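Alkane monooxygenase (Geobacillus thermodenitrificans, PDB 3B9O) belongs to the luciferase-like monooxygenases, has a TIM-barrel fold and binds flavin mononucleotide. Local coordinates at residues A[64-68]-A[317-322]; A[219-225]-A[411-416]; A[234-238]-A[257-261]; A[96-100]-A[406-410]. One frame throughout, in Å; residues are numbered along the deposited sequence.

Contact 1 of 4, residues A[64-68]-A[317-322]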
loop_
_atom_site.group_PDB
_atom_site.type_symbol
_atom_site.label_atom_id
_atom_site.label_comp_id
_atom_site.label_asym_id
_atom_site.label_seq_id
_atom_site.Cartn_x
_atom_site.Cartn_y
_atom_site.Cartn_z
ATOM N N ASP A 64 -12.116 -11.532 13.135
ATOM C CA ASP A 64 -12.999 -12.345 13.996
ATOM C C ASP A 64 -12.167 -13.353 14.775
ATOM O O ASP A 64 -12.658 -14.419 15.121
ATOM C CB ASP A 64 -14.083 -13.055 13.158
ATOM C CG ASP A 64 -13.503 -13.978 12.104
ATOM O OD1 ASP A 64 -12.265 -14.184 12.093
ATOM O OD2 ASP A 64 -14.278 -14.489 11.259
ATOM N N VAL A 65 -10.905 -13.027 15.019
ATOM C CA VAL A 65 -10.012 -13.978 15.690
ATOM C C VAL A 65 -10.075 -13.731 17.190
ATOM O O VAL A 65 -10.319 -14.661 17.974
ATOM C CB VAL A 65 -8.556 -13.942 15.138
ATOM C CG1 VAL A 65 -7.602 -14.711 16.065
ATOM C CG2 VAL A 65 -8.507 -14.514 13.707
ATOM N N TYR A 66 -9.875 -12.472 17.586
ATOM C CA TYR A 66 -9.925 -12.112 18.989
ATOM C C TYR A 66 -11.335 -12.374 19.575
ATOM O O TYR A 66 -12.358 -11.953 19.013
ATOM C CB TYR A 66 -9.462 -10.672 19.176
ATOM C CG TYR A 66 -9.606 -10.122 20.583
ATOM C CD1 TYR A 66 -8.816 -10.597 21.633
ATOM C CD2 TYR A 66 -10.535 -9.125 20.858
ATOM C CE1 TYR A 66 -8.950 -10.077 22.919
ATOM C CE2 TYR A 66 -10.680 -8.603 22.125
ATOM C CZ TYR A 66 -9.889 -9.092 23.159
ATOM O OH TYR A 66 -10.021 -8.549 24.419
ATOM N N ARG A 67 -11.354 -13.110 20.696
ATOM C CA ARG A 67 -12.564 -13.652 21.335
ATOM C C ARG A 67 -13.449 -14.486 20.417
ATOM O O ARG A 67 -14.660 -14.602 20.642
ATOM C CB ARG A 67 -13.356 -12.549 22.050
ATOM C CG ARG A 67 -12.465 -11.711 22.988
ATOM C CD ARG A 67 -13.182 -10.574 23.637
ATOM N NE ARG A 67 -14.330 -11.053 24.393
ATOM C CZ ARG A 67 -14.430 -11.050 25.725
ATOM N NH1 ARG A 67 -13.442 -10.570 26.498
ATOM N NH2 ARG A 67 -15.538 -11.522 26.281
ATOM N N GLN A 68 -12.848 -15.049 19.371
ATOM C CA GLN A 68 -13.524 -15.976 18.463
ATOM C C GLN A 68 -14.758 -15.407 17.723
ATOM O O GLN A 68 -15.599 -16.141 17.200
ATOM C CB GLN A 68 -13.851 -17.278 19.239
ATOM C CG GLN A 68 -12.578 -17.988 19.750
ATOM C CD GLN A 68 -11.571 -18.202 18.622
ATOM O OE1 GLN A 68 -10.414 -17.754 18.702
ATOM N NE2 GLN A 68 -12.011 -18.858 17.551
ATOM N N GLY A 317 -3.224 -13.967 13.973
ATOM C CA GLY A 317 -3.866 -15.268 14.134
ATOM C C GLY A 317 -3.985 -15.696 15.590
ATOM O O GLY A 317 -4.636 -16.701 15.877
ATOM N N TYR A 318 -3.376 -14.912 16.489
ATOM C CA TYR A 318 -3.407 -15.133 17.944
ATOM C C TYR A 318 -4.572 -14.407 18.612
ATOM O O TYR A 318 -4.659 -13.156 18.586
ATOM C CB TYR A 318 -2.091 -14.706 18.627
ATOM C CG TYR A 318 -0.931 -15.623 18.282
ATOM C CD1 TYR A 318 -0.037 -15.294 17.260
ATOM C CD2 TYR A 318 -0.746 -16.844 18.971
ATOM C CE1 TYR A 318 1.023 -16.161 16.920
ATOM C CE2 TYR A 318 0.303 -17.713 18.644
ATOM C CZ TYR A 318 1.182 -17.364 17.620
ATOM O OH TYR A 318 2.212 -18.216 17.295
ATOM N N ASP A 319 -5.451 -15.210 19.218
ATOM C CA ASP A 319 -6.523 -14.700 20.051
ATOM C C ASP A 319 -6.053 -14.588 21.508
ATOM O O ASP A 319 -6.071 -15.589 22.238
ATOM C CB ASP A 319 -7.755 -15.626 19.961
ATOM C CG ASP A 319 -8.856 -15.221 20.920
ATOM O OD1 ASP A 319 -8.713 -14.200 21.610
ATOM O OD2 ASP A 319 -9.882 -15.914 20.991
ATOM N N LEU A 320 -5.680 -13.381 21.942
ATOM C CA LEU A 320 -5.070 -13.196 23.275
ATOM C C LEU A 320 -6.015 -13.375 24.475
ATOM O O LEU A 320 -5.561 -13.342 25.638
ATOM C CB LEU A 320 -4.389 -11.823 23.395
ATOM C CG LEU A 320 -3.267 -11.505 22.406
ATOM C CD1 LEU A 320 -2.629 -10.157 22.728
ATOM C CD2 LEU A 320 -2.217 -12.630 22.386
ATOM N N SER A 321 -7.315 -13.533 24.202
ATOM C CA SER A 321 -8.317 -13.653 25.270
ATOM C C SER A 321 -8.175 -15.047 25.830
ATOM O O SER A 321 -8.518 -15.295 26.991
ATOM C CB SER A 321 -9.734 -13.436 24.734
ATOM O OG SER A 321 -10.142 -14.550 23.975
ATOM N N LYS A 322 -7.671 -15.929 24.959
ATOM C CA LYS A 322 -7.327 -17.324 25.215
ATOM C C LYS A 322 -6.035 -17.565 26.005
ATOM O O LYS A 322 -5.533 -18.691 26.005
ATOM C CB LYS A 322 -7.117 -18.041 23.883
ATOM C CG LYS A 322 -8.367 -18.378 23.132
ATOM C CD LYS A 322 -8.194 -19.666 22.363
ATOM C CE LYS A 322 -7.507 -19.462 21.030
ATOM N NZ LYS A 322 -8.141 -20.334 19.987
#
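Val65 opens the contact with its CG1 methyl, which lies 3.6 Å from the carbonyl O of Gly317. A chi1 of 167° sets that methyl opposite the backbone N and carries it over the turn that follows the helix. Gly317 leaves the helix with a positive phi, a conformation in which a CB would press on the preceding carbonyl, so glycine suits the spot.

Tyr66 comes next, buried. The plane of its ring stands nearly perpendicular to the carboxylate of Asp319, with CD1 3.6 Å from OD1, and farther round the ring CE1 rests 3.9 Å from Ser321 CB. One ring face is covered by CG of its own neighbour, Arg67.

At Arg67 the backbone does the polar work: its N gives a hydrogen bond of 3.0 Å to Asp319 OD1, reaching that oxygen from above the carboxylate plane. The same oxygen accepts from Ser321 OG at 2.8 Å and from Ser321 N, the latter closing an Asx turn, so three donors fix the rotation of one short acid. Aspartate suits the place because one short carboxylate can accept from its own loop and from the other. Arg67 CG also packs on Ser321 CB.

Gln68 ends the segment, its side chain lying beside Asp319.

Both loops lie against helix 305-316, where Glu306 takes the hydroxyl of Tyr66, while Leu320 is buried between that helix and helix 334-341.

Contact 2 of 4, residues A[219-225]-A[411-416]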
loop_
_atom_site.group_PDB
_atom_site.type_symbol
_atom_site.label_atom_id
_atom_site.label_comp_id
_atom_site.label_asym_id
_atom_site.label_seq_id
_atom_site.Cartn_x
_atom_site.Cartn_y
_atom_site.Cartn_z
ATOM N N GLN A 219 1.432 3.417 -18.458
ATOM C CA GLN A 219 2.375 2.574 -17.728
ATOM C C GLN A 219 2.370 1.112 -18.148
ATOM O O GLN A 219 3.307 0.372 -17.792
ATOM C CB GLN A 219 2.042 2.628 -16.247
ATOM C CG GLN A 219 2.276 3.985 -15.627
ATOM C CD GLN A 219 2.090 3.994 -14.119
ATOM O OE1 GLN A 219 1.010 3.706 -13.609
ATOM N NE2 GLN A 219 3.106 4.384 -13.420
ATOM N N ARG A 220 1.281 0.706 -18.810
ATOM C CA ARG A 220 0.894 -0.684 -19.084
ATOM C C ARG A 220 0.667 -1.489 -17.807
ATOM O O ARG A 220 -0.479 -1.757 -17.476
ATOM C CB ARG A 220 1.846 -1.411 -20.072
ATOM C CG ARG A 220 1.789 -0.934 -21.571
ATOM C CD ARG A 220 2.786 -1.870 -22.291
ATOM N NE ARG A 220 2.801 -1.813 -23.747
ATOM C CZ ARG A 220 2.081 -2.606 -24.535
ATOM N NH1 ARG A 220 1.247 -3.492 -24.011
ATOM N NH2 ARG A 220 2.202 -2.511 -25.861
ATOM N N THR A 221 1.740 -1.913 -17.124
ATOM C CA THR A 221 1.643 -2.533 -15.798
ATOM C C THR A 221 1.622 -1.399 -14.739
ATOM O O THR A 221 2.473 -0.494 -14.784
ATOM C CB THR A 221 2.811 -3.521 -15.552
ATOM O OG1 THR A 221 2.777 -4.556 -16.548
ATOM C CG2 THR A 221 2.792 -4.098 -14.142
ATOM N N PRO A 222 0.666 -1.440 -13.787
ATOM C CA PRO A 222 0.689 -0.441 -12.671
ATOM C C PRO A 222 2.020 -0.562 -11.898
ATOM O O PRO A 222 2.655 -1.634 -11.917
ATOM C CB PRO A 222 -0.467 -0.886 -11.763
ATOM C CG PRO A 222 -1.361 -1.708 -12.625
ATOM C CD PRO A 222 -0.435 -2.399 -13.636
ATOM N N VAL A 223 2.450 0.510 -11.238
ATOM C CA VAL A 223 3.582 0.404 -10.342
ATOM C C VAL A 223 3.271 -0.696 -9.342
ATOM O O VAL A 223 2.171 -0.719 -8.733
ATOM C CB VAL A 223 3.896 1.737 -9.634
ATOM C CG1 VAL A 223 4.943 1.483 -8.543
ATOM C CG2 VAL A 223 4.454 2.722 -10.663
ATOM N N ILE A 224 4.209 -1.633 -9.191
ATOM C CA ILE A 224 3.971 -2.809 -8.329
ATOM C C ILE A 224 4.509 -2.632 -6.913
ATOM O O ILE A 224 5.711 -2.530 -6.693
ATOM C CB ILE A 224 4.593 -4.134 -8.933
ATOM C CG1 ILE A 224 4.100 -4.378 -10.378
ATOM C CG2 ILE A 224 4.290 -5.356 -7.929
ATOM C CD1 ILE A 224 2.557 -4.566 -10.507
ATOM N N TYR A 225 3.611 -2.531 -5.949
ATOM C CA TYR A 225 3.979 -2.546 -4.537
ATOM C C TYR A 225 3.782 -3.929 -3.979
ATOM O O TYR A 225 2.999 -4.719 -4.531
ATOM C CB TYR A 225 3.031 -1.626 -3.737
ATOM C CG TYR A 225 3.485 -0.197 -3.657
ATOM C CD1 TYR A 225 4.082 0.311 -2.474
ATOM C CD2 TYR A 225 3.381 0.643 -4.779
ATOM C CE1 TYR A 225 4.531 1.681 -2.404
ATOM C CE2 TYR A 225 3.810 1.979 -4.729
ATOM C CZ TYR A 225 4.368 2.503 -3.539
ATOM O OH TYR A 225 4.766 3.845 -3.516
ATOM N N THR A 411 4.227 9.887 -15.718
ATOM C CA THR A 411 3.549 8.819 -14.989
ATOM C C THR A 411 4.103 8.667 -13.551
ATOM O O THR A 411 5.173 9.208 -13.189
ATOM C CB THR A 411 3.753 7.481 -15.742
ATOM O OG1 THR A 411 5.152 7.223 -15.824
ATOM C CG2 THR A 411 3.181 7.531 -17.154
ATOM N N TYR A 412 3.380 7.927 -12.723
ATOM C CA TYR A 412 3.881 7.630 -11.376
ATOM C C TYR A 412 5.221 6.868 -11.451
ATOM O O TYR A 412 6.154 7.160 -10.676
ATOM C CB TYR A 412 2.810 6.837 -10.591
ATOM C CG TYR A 412 3.173 6.519 -9.155
ATOM C CD1 TYR A 412 3.898 7.430 -8.364
ATOM C CD2 TYR A 412 2.754 5.321 -8.564
ATOM C CE1 TYR A 412 4.252 7.118 -7.029
ATOM C CE2 TYR A 412 3.065 5.016 -7.202
ATOM C CZ TYR A 412 3.803 5.924 -6.455
ATOM O OH TYR A 412 4.127 5.631 -5.146
ATOM N N ARG A 413 5.353 5.910 -12.365
ATOM C CA ARG A 413 6.649 5.206 -12.455
ATOM C C ARG A 413 7.810 6.188 -12.735
ATOM O O ARG A 413 8.926 6.043 -12.199
ATOM C CB ARG A 413 6.630 4.036 -13.461
ATOM C CG ARG A 413 8.004 3.275 -13.552
ATOM C CD ARG A 413 7.870 1.753 -13.550
ATOM N NE ARG A 413 6.890 1.454 -14.497
ATOM C CZ ARG A 413 5.784 0.702 -14.458
ATOM N NH1 ARG A 413 5.380 -0.181 -13.538
ATOM N NH2 ARG A 413 5.091 0.833 -15.547
ATOM N N GLU A 414 7.540 7.196 -13.549
ATOM C CA GLU A 414 8.565 8.229 -13.824
ATOM C C GLU A 414 8.874 9.120 -12.611
ATOM O O GLU A 414 10.040 9.476 -12.389
ATOM C CB GLU A 414 8.151 9.052 -15.023
ATOM C CG GLU A 414 8.259 8.292 -16.340
ATOM C CD GLU A 414 7.574 9.039 -17.462
ATOM O OE1 GLU A 414 6.332 9.092 -17.491
ATOM O OE2 GLU A 414 8.302 9.593 -18.310
ATOM N N LYS A 415 7.853 9.432 -11.809
ATOM C CA LYS A 415 8.024 10.166 -10.547
ATOM C C LYS A 415 8.912 9.377 -9.581
ATOM O O LYS A 415 9.655 9.967 -8.765
ATOM C CB LYS A 415 6.663 10.515 -9.916
ATOM C CG LYS A 415 5.954 11.592 -10.723
ATOM C CD LYS A 415 4.425 11.484 -10.631
ATOM C CE LYS A 415 3.750 12.879 -10.877
ATOM N NZ LYS A 415 3.840 13.256 -12.283
ATOM N N LEU A 416 8.881 8.055 -9.719
ATOM C CA LEU A 416 9.666 7.177 -8.846
ATOM C C LEU A 416 11.078 6.891 -9.408
ATOM O O LEU A 416 12.046 6.913 -8.662
ATOM C CB LEU A 416 8.941 5.834 -8.596
ATOM C CG LEU A 416 7.713 5.785 -7.671
ATOM C CD1 LEU A 416 6.958 4.468 -7.838
ATOM C CD2 LEU A 416 8.181 5.972 -6.212
#
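Tyr225 and Tyr412 meet through their hydroxyls, their side chains crossing at about a right angle. The Tyr225 OH donates to Tyr412 OH at 2.5 Å, a short bond in which each oxygen lies near the plane of the other's ring. A chi1 of -177° for Tyr412 swings its ring away from the backbone N and out from the helix to meet the strand. Leu416 CD1 covers part of one face of the Tyr412 ring.

Val223, two residues earlier on the strand, also runs across Tyr412 at roughly a right angle. Its two methyls part company: CG2 touches Tyr412 CD2 at 3.7 Å, and CG1 reaches Leu416 CD1 at the same distance of 3.7 Å. A branched residue suits the place, since it can fill two directions between strand and helix.

Strand 223-227 belongs to the parallel beta barrel of this TIM-barrel protein, between strands 130-135 and 243-246, and helix 412-417 packs across the three. Thr411 is the N-cap of that helix and forms a capping box with Glu414: Glu414 N hydrogen-bonds to Thr411 OG1, and Thr411 N to Glu414 OE1 at 2.9 Å.

Arg413 turns its guanidinium edge toward the loop leading into the strand. NH2 donates to Thr221 O at 3.0 Å in the carbonyl plane, whereas NH1 reaches the same oxygen at 3.2 Å from 47° above that plane. Bends at chi2 and chi3 curl the long chain back to this carbonyl. Glu242 forms a salt bridge with NH1, and Tyr422 O takes a further bond from NH2, which supplies partners to a buried charge.

Contact 3 of 4, residues A[234-238]-A[257-261]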
loop_
_atom_site.group_PDB
_atom_site.type_symbol
_atom_site.label_atom_id
_atom_site.label_comp_id
_atom_site.label_asym_id
_atom_site.label_seq_id
_atom_site.Cartn_x
_atom_site.Cartn_y
_atom_site.Cartn_z
ATOM N N ARG A 234 9.071 -11.646 1.450
ATOM C CA ARG A 234 10.284 -10.887 1.093
ATOM C C ARG A 234 10.836 -11.411 -0.190
ATOM O O ARG A 234 11.317 -10.648 -1.012
ATOM C CB ARG A 234 11.365 -10.946 2.188
ATOM C CG ARG A 234 11.141 -9.962 3.330
ATOM C CD ARG A 234 12.286 -10.035 4.383
ATOM N NE ARG A 234 11.803 -10.907 5.428
ATOM C CZ ARG A 234 12.407 -11.956 5.949
ATOM N NH1 ARG A 234 13.638 -12.333 5.605
ATOM N NH2 ARG A 234 11.747 -12.602 6.878
ATOM N N GLU A 235 10.752 -12.731 -0.386
ATOM C CA GLU A 235 11.213 -13.328 -1.638
ATOM C C GLU A 235 10.357 -12.857 -2.821
ATOM O O GLU A 235 10.863 -12.612 -3.937
ATOM C CB GLU A 235 11.161 -14.853 -1.538
ATOM C CG GLU A 235 11.786 -15.545 -2.740
ATOM C CD GLU A 235 13.306 -15.393 -2.794
ATOM O OE1 GLU A 235 13.856 -15.559 -3.884
ATOM O OE2 GLU A 235 13.947 -15.101 -1.756
ATOM N N PHE A 236 9.053 -12.776 -2.572
ATOM C CA PHE A 236 8.081 -12.309 -3.572
ATOM C C PHE A 236 8.325 -10.863 -3.973
ATOM O O PHE A 236 8.308 -10.542 -5.152
ATOM C CB PHE A 236 6.647 -12.441 -3.040
ATOM C CG PHE A 236 5.587 -12.114 -4.069
ATOM C CD1 PHE A 236 5.154 -13.078 -4.952
ATOM C CD2 PHE A 236 5.026 -10.848 -4.150
ATOM C CE1 PHE A 236 4.177 -12.796 -5.903
ATOM C CE2 PHE A 236 4.032 -10.561 -5.112
ATOM C CZ PHE A 236 3.618 -11.548 -5.975
ATOM N N ALA A 237 8.487 -9.990 -2.974
ATOM C CA ALA A 237 8.979 -8.627 -3.155
ATOM C C ALA A 237 10.232 -8.531 -4.027
ATOM O O ALA A 237 10.275 -7.743 -4.975
ATOM C CB ALA A 237 9.241 -7.976 -1.751
ATOM N N ALA A 238 11.254 -9.350 -3.719
ATOM C CA ALA A 238 12.532 -9.348 -4.453
ATOM C C ALA A 238 12.335 -9.660 -5.923
ATOM O O ALA A 238 12.953 -9.036 -6.810
ATOM C CB ALA A 238 13.523 -10.354 -3.809
ATOM N N PHE A 257 16.072 -5.535 6.704
ATOM C CA PHE A 257 15.077 -5.959 5.718
ATOM C C PHE A 257 15.355 -5.391 4.331
ATOM O O PHE A 257 15.181 -6.089 3.341
ATOM C CB PHE A 257 13.640 -5.698 6.220
ATOM C CG PHE A 257 13.241 -6.609 7.356
ATOM C CD1 PHE A 257 12.940 -6.098 8.612
ATOM C CD2 PHE A 257 13.230 -7.995 7.172
ATOM C CE1 PHE A 257 12.601 -6.945 9.663
ATOM C CE2 PHE A 257 12.889 -8.847 8.213
ATOM C CZ PHE A 257 12.573 -8.318 9.458
ATOM N N VAL A 258 15.826 -4.138 4.286
ATOM C CA VAL A 258 16.194 -3.471 3.033
ATOM C C VAL A 258 17.294 -4.327 2.382
ATOM O O VAL A 258 17.192 -4.718 1.218
ATOM C CB VAL A 258 16.696 -2.009 3.289
ATOM C CG1 VAL A 258 17.412 -1.429 2.076
ATOM C CG2 VAL A 258 15.527 -1.088 3.675
ATOM N N ASP A 259 18.309 -4.647 3.182
ATOM C CA ASP A 259 19.493 -5.391 2.701
ATOM C C ASP A 259 19.091 -6.815 2.278
ATOM O O ASP A 259 19.531 -7.304 1.236
ATOM C CB ASP A 259 20.584 -5.416 3.802
ATOM C CG ASP A 259 21.309 -4.070 3.954
ATOM O OD1 ASP A 259 21.111 -3.171 3.128
ATOM O OD2 ASP A 259 22.094 -3.897 4.897
ATOM N N ASP A 260 18.166 -7.419 3.034
ATOM C CA ASP A 260 17.701 -8.792 2.778
ATOM C C ASP A 260 17.001 -8.902 1.428
ATOM O O ASP A 260 17.324 -9.768 0.594
ATOM C CB ASP A 260 16.762 -9.238 3.884
ATOM C CG ASP A 260 16.377 -10.698 3.769
ATOM O OD1 ASP A 260 15.172 -10.963 3.694
ATOM O OD2 ASP A 260 17.290 -11.562 3.752
ATOM N N ILE A 261 16.073 -7.988 1.193
ATOM C CA ILE A 261 15.373 -7.950 -0.084
ATOM C C ILE A 261 16.278 -7.641 -1.243
ATOM O O ILE A 261 16.158 -8.275 -2.294
ATOM C CB ILE A 261 14.144 -6.999 -0.067
ATOM C CG1 ILE A 261 13.060 -7.606 0.788
ATOM C CG2 ILE A 261 13.548 -6.815 -1.462
ATOM C CD1 ILE A 261 12.108 -6.555 1.255
#
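Arg234 reaches from its helix across to helix 257-261, and nearly every atom of the side chain has a neighbour there. CB lies 4.0 Å from Ile261 CG1, and CG rests on the same branch, so the aliphatic root of the arginine packs on isoleucine. At CD the surroundings change: Phe257 CD2 is 3.6 Å away and Asp260 OD1 is close as well. A bend at chi3, -97°, then turns the guanidinium beside the phenylalanine. NE passes 3.6 Å from Phe257 CE2, which covers one face of the guanidinium near its rim, the two planes standing 58° apart. NH1 ends the path in a nearly straight salt bridge of 2.8 Å to Asp260 OD1. OD1 lies in the guanidinium plane, but the nitrogen meets it from above the carboxylate plane. Arg264 shares that oxygen, and Met229 O receives the NE hydrogen. Arginine thus suits a place that asks for both greasy length and charge.

Farther along, the small Ala238 allows close approach, its CB 3.7 Å from Ile261 O. Segments 234-238 and 257-261 cross at -60°, in two successive barrel helices lying over strand 243-246, which Ala237 and Ile261 both touch.

Contact 4 of 4, residues A[96-100]-A[406-410]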
loop_
_atom_site.group_PDB
_atom_site.type_symbol
_atom_site.label_atom_id
_atom_site.label_comp_id
_atom_site.label_asym_id
_atom_site.label_seq_id
_atom_site.Cartn_x
_atom_site.Cartn_y
_atom_site.Cartn_z
ATOM N N THR A 96 -7.190 15.913 -9.315
ATOM C CA THR A 96 -5.736 16.049 -9.164
ATOM C C THR A 96 -4.962 15.876 -10.484
ATOM O O THR A 96 -5.449 15.237 -11.418
ATOM C CB THR A 96 -5.177 15.031 -8.096
ATOM O OG1 THR A 96 -5.519 13.700 -8.511
ATOM C CG2 THR A 96 -5.760 15.282 -6.701
ATOM N N LYS A 97 -3.762 16.480 -10.555
ATOM C CA LYS A 97 -2.925 16.430 -11.736
ATOM C C LYS A 97 -1.788 15.409 -11.663
ATOM O O LYS A 97 -1.427 14.826 -12.673
ATOM C CB LYS A 97 -2.343 17.827 -12.010
ATOM C CG LYS A 97 -1.555 17.916 -13.279
ATOM C CD LYS A 97 -1.016 19.335 -13.479
ATOM C CE LYS A 97 -0.122 19.430 -14.716
ATOM N NZ LYS A 97 0.401 20.842 -14.818
ATOM N N HIS A 98 -1.204 15.246 -10.472
ATOM C CA HIS A 98 0.026 14.478 -10.266
ATOM C C HIS A 98 -0.069 13.401 -9.212
ATOM O O HIS A 98 0.643 12.409 -9.306
ATOM C CB HIS A 98 1.122 15.422 -9.786
ATOM C CG HIS A 98 1.507 16.445 -10.790
ATOM N ND1 HIS A 98 2.150 16.111 -11.960
ATOM C CD2 HIS A 98 1.365 17.797 -10.795
ATOM C CE1 HIS A 98 2.363 17.211 -12.665
ATOM N NE2 HIS A 98 1.922 18.247 -11.970
ATOM N N LEU A 99 -0.903 13.617 -8.191
ATOM C CA LEU A 99 -1.080 12.633 -7.133
ATOM C C LEU A 99 -1.371 11.236 -7.724
ATOM O O LEU A 99 -2.243 11.089 -8.606
ATOM C CB LEU A 99 -2.182 13.065 -6.165
ATOM C CG LEU A 99 -2.386 12.173 -4.905
ATOM C CD1 LEU A 99 -1.237 12.348 -3.827
ATOM C CD2 LEU A 99 -3.740 12.454 -4.266
ATOM N N ALA A 100 -0.614 10.233 -7.277
ATOM C CA ALA A 100 -0.804 8.843 -7.720
ATOM C C ALA A 100 -1.634 8.042 -6.676
ATOM O O ALA A 100 -1.888 8.519 -5.571
ATOM C CB ALA A 100 0.548 8.155 -7.965
ATOM N N ASP A 406 7.902 20.803 -5.912
ATOM C CA ASP A 406 6.768 20.588 -6.810
ATOM C C ASP A 406 7.034 19.353 -7.644
ATOM O O ASP A 406 8.138 18.839 -7.679
ATOM C CB ASP A 406 6.523 21.805 -7.708
ATOM C CG ASP A 406 5.035 21.961 -8.114
ATOM O OD1 ASP A 406 4.214 21.027 -7.922
ATOM O OD2 ASP A 406 4.705 23.054 -8.635
ATOM N N TYR A 407 5.991 18.844 -8.275
ATOM C CA TYR A 407 6.039 17.525 -8.921
ATOM C C TYR A 407 6.862 17.490 -10.207
ATOM O O TYR A 407 6.893 18.487 -10.942
ATOM C CB TYR A 407 4.596 17.117 -9.302
ATOM C CG TYR A 407 3.715 16.741 -8.137
ATOM C CD1 TYR A 407 2.823 17.662 -7.597
ATOM C CD2 TYR A 407 3.745 15.456 -7.605
ATOM C CE1 TYR A 407 1.972 17.306 -6.546
ATOM C CE2 TYR A 407 2.915 15.089 -6.548
ATOM C CZ TYR A 407 2.030 16.027 -6.027
ATOM O OH TYR A 407 1.175 15.692 -5.001
ATOM N N GLU A 408 7.481 16.328 -10.487
ATOM C CA GLU A 408 8.065 16.055 -11.817
ATOM C C GLU A 408 6.941 15.675 -12.780
ATOM O O GLU A 408 5.900 15.135 -12.366
ATOM C CB GLU A 408 9.040 14.854 -11.753
ATOM C CG GLU A 408 10.246 14.988 -10.852
ATOM C CD GLU A 408 11.353 15.821 -11.468
ATOM O OE1 GLU A 408 11.603 15.672 -12.690
ATOM O OE2 GLU A 408 11.971 16.625 -10.731
ATOM N N GLU A 409 7.133 15.898 -14.079
ATOM C CA GLU A 409 6.064 15.466 -14.963
ATOM C C GLU A 409 6.214 14.018 -15.381
ATOM O O GLU A 409 7.328 13.442 -15.394
ATOM C CB GLU A 409 5.820 16.376 -16.177
ATOM C CG GLU A 409 4.316 16.343 -16.629
ATOM C CD GLU A 409 3.439 17.466 -15.999
ATOM O OE1 GLU A 409 3.950 18.266 -15.169
ATOM O OE2 GLU A 409 2.231 17.535 -16.341
ATOM N N GLY A 410 5.065 13.413 -15.635
ATOM C CA GLY A 410 5.044 12.073 -16.149
ATOM C C GLY A 410 4.152 11.144 -15.341
ATOM O O GLY A 410 3.420 11.545 -14.426
HETATM O O HOH W 1 0.960 13.404 -13.822
#
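His98 and Tyr407 make the tight half of this contact. Their rings are nearly parallel, 20° apart, yet offset until little of one lies over the other, and each covers the other's CB instead. His98 CB sits over the centre of the Tyr407 ring, 3.4 Å from its centroid, and Tyr407 CB lies 3.6 Å from the centroid of the His98 ring, a reciprocal pair of CH-pi contacts. Both residues hold CG opposite the carbonyl carbon (chi1 -65° for His98), and the two side chains run past each other in opposite directions. Flat rings suit such a slot. The second face of the imidazole is covered by Lys97 CG, and the tyrosine hydroxyl is hydrogen-bonded to Phe51 O.

Toward solvent the fit is looser. Glu409 brings OE1 to the edge of the imidazole, 3.1 Å from His98 CE1, with the carboxylate almost perpendicular to the ring. Its OE2 stays 4.1 Å from Lys97 NZ, too far for a salt bridge though the charges are of opposite sign, as long flexible chains at a surface allow. A water donates to both Lys97 O, at 3.0 Å, and Gly410 O, linking the backbones.

This is surface packing between loops of a TIM barrel: the C-terminal tail crosses the helix-to-strand turn before strand 100-106.

Overall arrangement
Following the chain from the N terminus, contact 1 opens first, in the loop after strand 53-57, and closes 249 residues later beyond helix 305-316. Contact 4 opens at 96-100 and contact 2 at 219-225; both wait for the tail after helix 384-399, so each crosses contact 1. They also cross each other, since 406-410 precedes 411-416. Contact 3 is local, joining consecutive helices within the spans of all three others. Contacts 2 and 4 touch: Lys415 NZ probably bonds Glu408 O and Gly410 O, holding the tail to itself, and Tyr412 packs on Ala100 at the start of strand 100-106. Contact 1 lies on the opposite side of the chain's centre, about 39 Å from contact 2 between centres.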